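Local coordinates for protein probable 2-oxoglutarate-dependent dioxygenase At5g05600 (Arabidopsis thaliana, PDB 6LSV) that hydroxylates the plant hormone jasmonate at C12, using iron, 2-oxoglutarate and molecular oxygen, and so probably dampens jasmonate signalling, at residues Y25-S30 with S132-D137; E219-L224 with V286-D291. All coordinates share one frame; numbering follows the deposited sequence.

Contact 1 of 2, residues Y25-S30 with S132-D137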
loop_
_atom_site.group_PDB
_atom_site.type_symbol
_atom_site.label_atom_id
_atom_site.label_comp_id
_atom_site.label_asym_id
_atom_site.label_seq_id
_atom_site.Cartn_x
_atom_site.Cartn_y
_atom_site.Cartn_z
ATOM N N TYR A 25 -4.793 9.269 19.371
ATOM C CA TYR A 25 -5.228 9.371 17.984
ATOM C C TYR A 25 -5.342 10.815 17.510
ATOM O O TYR A 25 -5.867 11.058 16.419
ATOM C CB TYR A 25 -6.561 8.642 17.799
ATOM C CG TYR A 25 -6.532 7.218 18.309
ATOM C CD1 TYR A 25 -6.155 6.170 17.478
ATOM C CD2 TYR A 25 -6.865 6.921 19.629
ATOM C CE1 TYR A 25 -6.115 4.870 17.940
ATOM C CE2 TYR A 25 -6.827 5.619 20.102
ATOM C CZ TYR A 25 -6.450 4.599 19.253
ATOM O OH TYR A 25 -6.410 3.304 19.711
ATOM N N ILE A 26 -4.862 11.774 18.296
ATOM C CA ILE A 26 -4.847 13.175 17.893
ATOM C C ILE A 26 -3.486 13.487 17.288
ATOM O O ILE A 26 -2.451 13.319 17.942
ATOM C CB ILE A 26 -5.149 14.106 19.076
ATOM C CG1 ILE A 26 -6.450 13.697 19.767
ATOM C CG2 ILE A 26 -5.215 15.553 18.611
ATOM C CD1 ILE A 26 -6.745 14.486 21.022
ATOM N N LYS A 27 -3.484 13.937 16.050
ATOM C CA LYS A 27 -2.234 14.289 15.401
ATOM C C LYS A 27 -1.855 15.724 15.729
ATOM O O LYS A 27 -2.712 16.534 16.101
ATOM C CB LYS A 27 -2.361 14.106 13.892
ATOM C CG LYS A 27 -2.886 12.739 13.483
ATOM C CD LYS A 27 -2.034 11.614 14.058
ATOM C CE LYS A 27 -2.272 10.308 13.304
ATOM N NZ LYS A 27 -1.483 9.174 13.864
ATOM N N PRO A 28 -0.569 16.065 15.634
ATOM C CA PRO A 28 -0.162 17.459 15.835
ATOM C C PRO A 28 -0.926 18.387 14.902
ATOM O O PRO A 28 -1.322 18.003 13.799
ATOM C CB PRO A 28 1.333 17.443 15.505
ATOM C CG PRO A 28 1.764 16.061 15.817
ATOM C CD PRO A 28 0.592 15.168 15.487
ATOM N N ALA A 29 -1.135 19.621 15.360
ATOM C CA ALA A 29 -1.822 20.603 14.525
ATOM C C ALA A 29 -1.098 20.832 13.206
ATOM O O ALA A 29 -1.716 21.257 12.226
ATOM C CB ALA A 29 -1.974 21.923 15.277
ATOM N N SER A 30 0.205 20.559 13.156
ATOM C CA SER A 30 0.953 20.744 11.920
ATOM C C SER A 30 0.518 19.773 10.833
ATOM O O SER A 30 0.700 20.062 9.646
ATOM C CB SER A 30 2.433 20.552 12.183
ATOM O OG SER A 30 2.831 21.330 13.286
ATOM N N SER A 132 1.922 8.183 18.451
ATOM C CA SER A 132 0.574 8.464 17.979
ATOM C C SER A 132 0.078 7.317 17.108
ATOM O O SER A 132 0.852 6.651 16.416
ATOM C CB SER A 132 0.542 9.774 17.194
ATOM O OG SER A 132 -0.741 10.376 17.258
ATOM N N LEU A 133 -1.229 7.086 17.147
ATOM C CA LEU A 133 -1.833 5.977 16.429
ATOM C C LEU A 133 -2.766 6.487 15.340
ATOM O O LEU A 133 -3.230 7.631 15.367
ATOM C CB LEU A 133 -2.596 5.056 17.384
ATOM C CG LEU A 133 -1.724 4.423 18.464
ATOM C CD1 LEU A 133 -2.573 3.598 19.412
ATOM C CD2 LEU A 133 -0.638 3.573 17.828
ATOM N N ASP A 134 -3.041 5.610 14.378
ATOM C CA ASP A 134 -3.922 5.921 13.266
ATOM C C ASP A 134 -5.301 5.312 13.491
ATOM O O ASP A 134 -5.451 4.298 14.181
ATOM C CB ASP A 134 -3.328 5.417 11.951
ATOM C CG ASP A 134 -2.095 6.198 11.534
ATOM O OD1 ASP A 134 -1.896 7.319 12.049
ATOM O OD2 ASP A 134 -1.323 5.686 10.696
ATOM N N TRP A 135 -6.312 5.946 12.899
ATOM C CA TRP A 135 -7.700 5.525 13.082
ATOM C C TRP A 135 -8.056 4.449 12.056
ATOM O O TRP A 135 -8.866 4.646 11.149
ATOM C CB TRP A 135 -8.639 6.721 12.978
ATOM C CG TRP A 135 -9.988 6.458 13.584
ATOM C CD1 TRP A 135 -11.137 6.132 12.924
ATOM C CD2 TRP A 135 -10.322 6.492 14.976
ATOM N NE1 TRP A 135 -12.167 5.964 13.818
ATOM C CE2 TRP A 135 -11.692 6.178 15.085
ATOM C CE3 TRP A 135 -9.595 6.754 16.141
ATOM C CZ2 TRP A 135 -12.349 6.122 16.313
ATOM C CZ3 TRP A 135 -10.250 6.699 17.359
ATOM C CH2 TRP A 135 -11.612 6.387 17.435
ATOM N N SER A 136 -7.434 3.285 12.224
ATOM C CA SER A 136 -7.716 2.182 11.319
ATOM C C SER A 136 -7.285 0.870 11.948
ATOM O O SER A 136 -6.334 0.819 12.734
ATOM C CB SER A 136 -7.008 2.353 9.970
ATOM O OG SER A 136 -5.676 2.799 10.143
ATOM N N ASP A 137 -8.009 -0.185 11.592
ATOM C CA ASP A 137 -7.584 -1.563 11.767
ATOM C C ASP A 137 -7.216 -2.119 10.399
ATOM O O ASP A 137 -7.592 -1.563 9.363
ATOM C CB ASP A 137 -8.690 -2.410 12.406
ATOM C CG ASP A 137 -9.124 -1.880 13.761
ATOM O OD1 ASP A 137 -8.276 -1.321 14.487
ATOM O OD2 ASP A 137 -10.318 -2.017 14.098
HETATM O O HOH W 1 -5.356 9.209 14.203
#
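The ammonium NZ of Lys-27 is gripped by two acceptors of the 132-137 loop: it forms a salt bridge with OD1 of Asp-134 at 2.6 Å and donates to the carbonyl O of Leu-133 at 2.8 Å. The carboxylate oxygen is met nearly along its C-O axis, whereas the Leu-133 carbonyl is approached from above its plane, at a C=O...N angle of 105°. A bend at chi2 (-56°) brings the end of the otherwise extended chain to the loop. Ser-225 OG, which also bonds OD1 of Asp-134, is a weak third partner of NZ, while OG of Ser-132 bonds to the carbonyl of Arg-24. A water lies within hydrogen-bonding distance of both Tyr-25 O and Leu-133 O, 2.9 Å from each.

The phenol of Tyr-25 sits between Leu-133 and Trp-135. Its CE1 approaches Leu-133 CB to 3.6 Å, and the CE3-CZ3 edge of Trp-135 points at one of its faces in a T-shaped stack, planes at 83° and six-membered ring centroids 5.2 Å apart. Trp-135, centre of an inverse gamma turn, ties its NE1 to the carbonyl of Lys-214; Leu-13 of helix 10-15 touches both aromatic side chains. Fixing Lys-27 on Asp-134 pins the N-terminal segment to the loop leading into strand 137-144, and the lysine's charge probably helps keep this carboxylate ionised, the Asp-134 side chain lying about 6 Å from that of the jasmonate-binding Arg-208.

Contact 2 of 2, residues E219-L224 with V286-D291. With AKG (2-oxoglutaric acid), chain C.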
loop_
_atom_site.group_PDB
_atom_site.type_symbol
_atom_site.label_atom_id
_atom_site.label_comp_id
_atom_site.label_asym_id
_atom_site.label_seq_id
_atom_site.Cartn_x
_atom_site.Cartn_y
_atom_site.Cartn_z
ATOM N N GLU A 219 -11.303 15.607 11.970
ATOM C CA GLU A 219 -10.391 16.699 11.652
ATOM C C GLU A 219 -9.151 16.704 12.539
ATOM O O GLU A 219 -8.230 17.489 12.283
ATOM C CB GLU A 219 -11.120 18.043 11.751
ATOM C CG GLU A 219 -11.116 18.673 13.134
ATOM C CD GLU A 219 -12.203 18.120 14.037
ATOM O OE1 GLU A 219 -12.923 17.187 13.617
ATOM O OE2 GLU A 219 -12.336 18.625 15.172
ATOM N N LEU A 220 -9.101 15.856 13.568
ATOM C CA LEU A 220 -7.908 15.688 14.388
ATOM C C LEU A 220 -7.165 14.397 14.091
ATOM O O LEU A 220 -6.027 14.234 14.549
ATOM C CB LEU A 220 -8.267 15.703 15.880
ATOM C CG LEU A 220 -9.099 16.846 16.458
ATOM C CD1 LEU A 220 -9.360 16.594 17.939
ATOM C CD2 LEU A 220 -8.404 18.177 16.253
ATOM N N ALA A 221 -7.775 13.479 13.353
ATOM C CA ALA A 221 -7.270 12.127 13.211
ATOM C C ALA A 221 -6.872 11.860 11.767
ATOM O O ALA A 221 -7.202 12.616 10.850
ATOM C CB ALA A 221 -8.318 11.105 13.672
ATOM N N LEU A 222 -6.145 10.764 11.582
ATOM C CA LEU A 222 -5.787 10.265 10.265
ATOM C C LEU A 222 -6.033 8.766 10.253
ATOM O O LEU A 222 -5.634 8.064 11.188
ATOM C CB LEU A 222 -4.324 10.566 9.925
ATOM C CG LEU A 222 -4.007 11.965 9.392
ATOM C CD1 LEU A 222 -2.506 12.163 9.285
ATOM C CD2 LEU A 222 -4.672 12.196 8.050
ATOM N N GLY A 223 -6.714 8.283 9.213
ATOM C CA GLY A 223 -6.860 6.848 9.058
ATOM C C GLY A 223 -5.525 6.162 8.868
ATOM O O GLY A 223 -5.318 5.046 9.351
ATOM N N LEU A 224 -4.597 6.830 8.186
ATOM C CA LEU A 224 -3.248 6.313 7.974
ATOM C C LEU A 224 -2.320 7.497 7.743
ATOM O O LEU A 224 -2.560 8.305 6.839
ATOM C CB LEU A 224 -3.223 5.353 6.788
ATOM C CG LEU A 224 -2.008 4.438 6.645
ATOM C CD1 LEU A 224 -1.684 3.754 7.965
ATOM C CD2 LEU A 224 -2.271 3.419 5.546
ATOM N N VAL A 286 -4.475 8.635 4.555
ATOM C CA VAL A 286 -5.917 8.435 4.536
ATOM C C VAL A 286 -6.539 9.333 5.594
ATOM O O VAL A 286 -6.064 9.380 6.734
ATOM C CB VAL A 286 -6.300 6.960 4.772
ATOM C CG1 VAL A 286 -7.782 6.747 4.500
ATOM C CG2 VAL A 286 -5.465 6.042 3.894
ATOM N N ILE A 287 -7.583 10.056 5.208
ATOM C CA ILE A 287 -8.390 10.808 6.145
ATOM C C ILE A 287 -9.659 10.011 6.408
ATOM O O ILE A 287 -10.076 9.172 5.605
ATOM C CB ILE A 287 -8.715 12.232 5.637
ATOM C CG1 ILE A 287 -9.556 12.174 4.363
ATOM C CG2 ILE A 287 -7.435 13.021 5.404
ATOM C CD1 ILE A 287 -9.833 13.537 3.755
ATOM N N VAL A 288 -10.273 10.263 7.561
ATOM C CA VAL A 288 -11.480 9.548 7.962
ATOM C C VAL A 288 -12.604 10.563 8.123
ATOM O O VAL A 288 -12.383 11.768 7.962
ATOM C CB VAL A 288 -11.248 8.742 9.256
ATOM C CG1 VAL A 288 -10.454 7.484 8.962
ATOM C CG2 VAL A 288 -10.518 9.587 10.287
ATOM N N ASN A 289 -13.817 10.093 8.409
ATOM C CA ASN A 289 -14.905 11.006 8.733
ATOM C C ASN A 289 -15.844 10.353 9.738
ATOM O O ASN A 289 -15.726 9.169 10.063
ATOM C CB ASN A 289 -15.667 11.472 7.484
ATOM C CG ASN A 289 -16.044 10.338 6.562
ATOM O OD1 ASN A 289 -16.395 9.246 7.005
ATOM N ND2 ASN A 289 -15.985 10.598 5.261
ATOM N N SER A 290 -16.788 11.158 10.225
ATOM C CA SER A 290 -17.638 10.775 11.342
ATOM C C SER A 290 -18.840 9.943 10.932
ATOM O O SER A 290 -19.467 9.327 11.800
ATOM C CB SER A 290 -18.133 12.028 12.066
ATOM O OG SER A 290 -18.847 12.871 11.177
ATOM N N ASP A 291 -19.179 9.907 9.644
ATOM C CA ASP A 291 -20.480 9.418 9.216
ATOM C C ASP A 291 -20.446 8.116 8.435
ATOM O O ASP A 291 -21.476 7.436 8.368
ATOM C CB ASP A 291 -21.188 10.490 8.375
ATOM C CG ASP A 291 -21.196 11.842 9.068
ATOM O OD1 ASP A 291 -21.547 11.868 10.269
ATOM O OD2 ASP A 291 -20.850 12.864 8.433
HETATM C C1 AKG C . -2.250 1.659 1.929
HETATM O O1 AKG C . -1.411 1.455 1.016
HETATM O O2 AKG C . -2.278 0.884 2.925
HETATM C C2 AKG C . -3.200 2.857 1.826
HETATM O O5 AKG C . -2.739 3.949 1.800
HETATM C C3 AKG C . -4.725 2.687 1.755
HETATM C C4 AKG C . -5.306 3.748 0.816
HETATM C C5 AKG C . -6.810 3.918 1.040
HETATM O O3 AKG C . -7.566 4.282 0.101
HETATM O O4 AKG C . -7.292 3.694 2.178
#
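Val-286 meets Leu-224 as an antiparallel hydrogen-bonded pair: its N-H donates to Leu-224 O at 3.0 Å, in the carbonyl plane and on a lone pair. Its own carbonyl accepts two amides, that of Leu-224 at 3.3 Å and nearly straight (160°), and that of Gly-223, nearer but weak because the N-H is bent to 120°. On the pocket side, CG2 of Val-286 packs on Leu-224 CB at 3.7 Å. The same Val-286 CG2 lies 3.4 Å from AKG O4, an oxygen of the bound 2-oxoglutarate. Leu-224, with CG anti to the backbone N (chi1 -164°), extends CD2 to 3.6 Å from O2 at the other end of the same ligand, and also touches jasmonate. Two residues, Gly-223 and Leu-224, stand opposite the single Val-286, a classic beta bulge, set where strands 224-225 and 284-286 of the 2-oxoglutarate dioxygenase domain run beside the iron site; the histidine ligand His-284 lies on the latter strand.

The CB of Ile-287 points away from the partner loop, yet CG2 still meets CD2 of Leu-222 at 3.9 Å, the two side chains crossing obliquely. At Val-288 CB points toward it, and CG1 lies against Gly-223 CA at 3.7 Å, with CG2 more loosely beside Ala-221 CB. Tyr-212, a 2-oxoglutarate-binding residue, touches the side chains of both Val-288 and Val-286.

Contact 1 is partly buried and combines a salt bridge, a water and an aromatic stack; contact 2 is buried, held by backbone bonds of a beta bulge and by aliphatic side chains, of which Leu-224 and Val-286 line the cosubstrate pocket. The two adjoin, with centres about 8 Å apart, because loop 219-224 lies against both 132-137 and 286-291. Trp-135 N probably donates to Leu-222 O at 2.8 Å, and Ser-136 OG probably bonds to Gly-223 O. Asp-134 OD2 packs on Leu-224 CD1, bringing the charged cluster of contact 1 against Leu-224, which touches jasmonate; contact 2 touches both ligands directly.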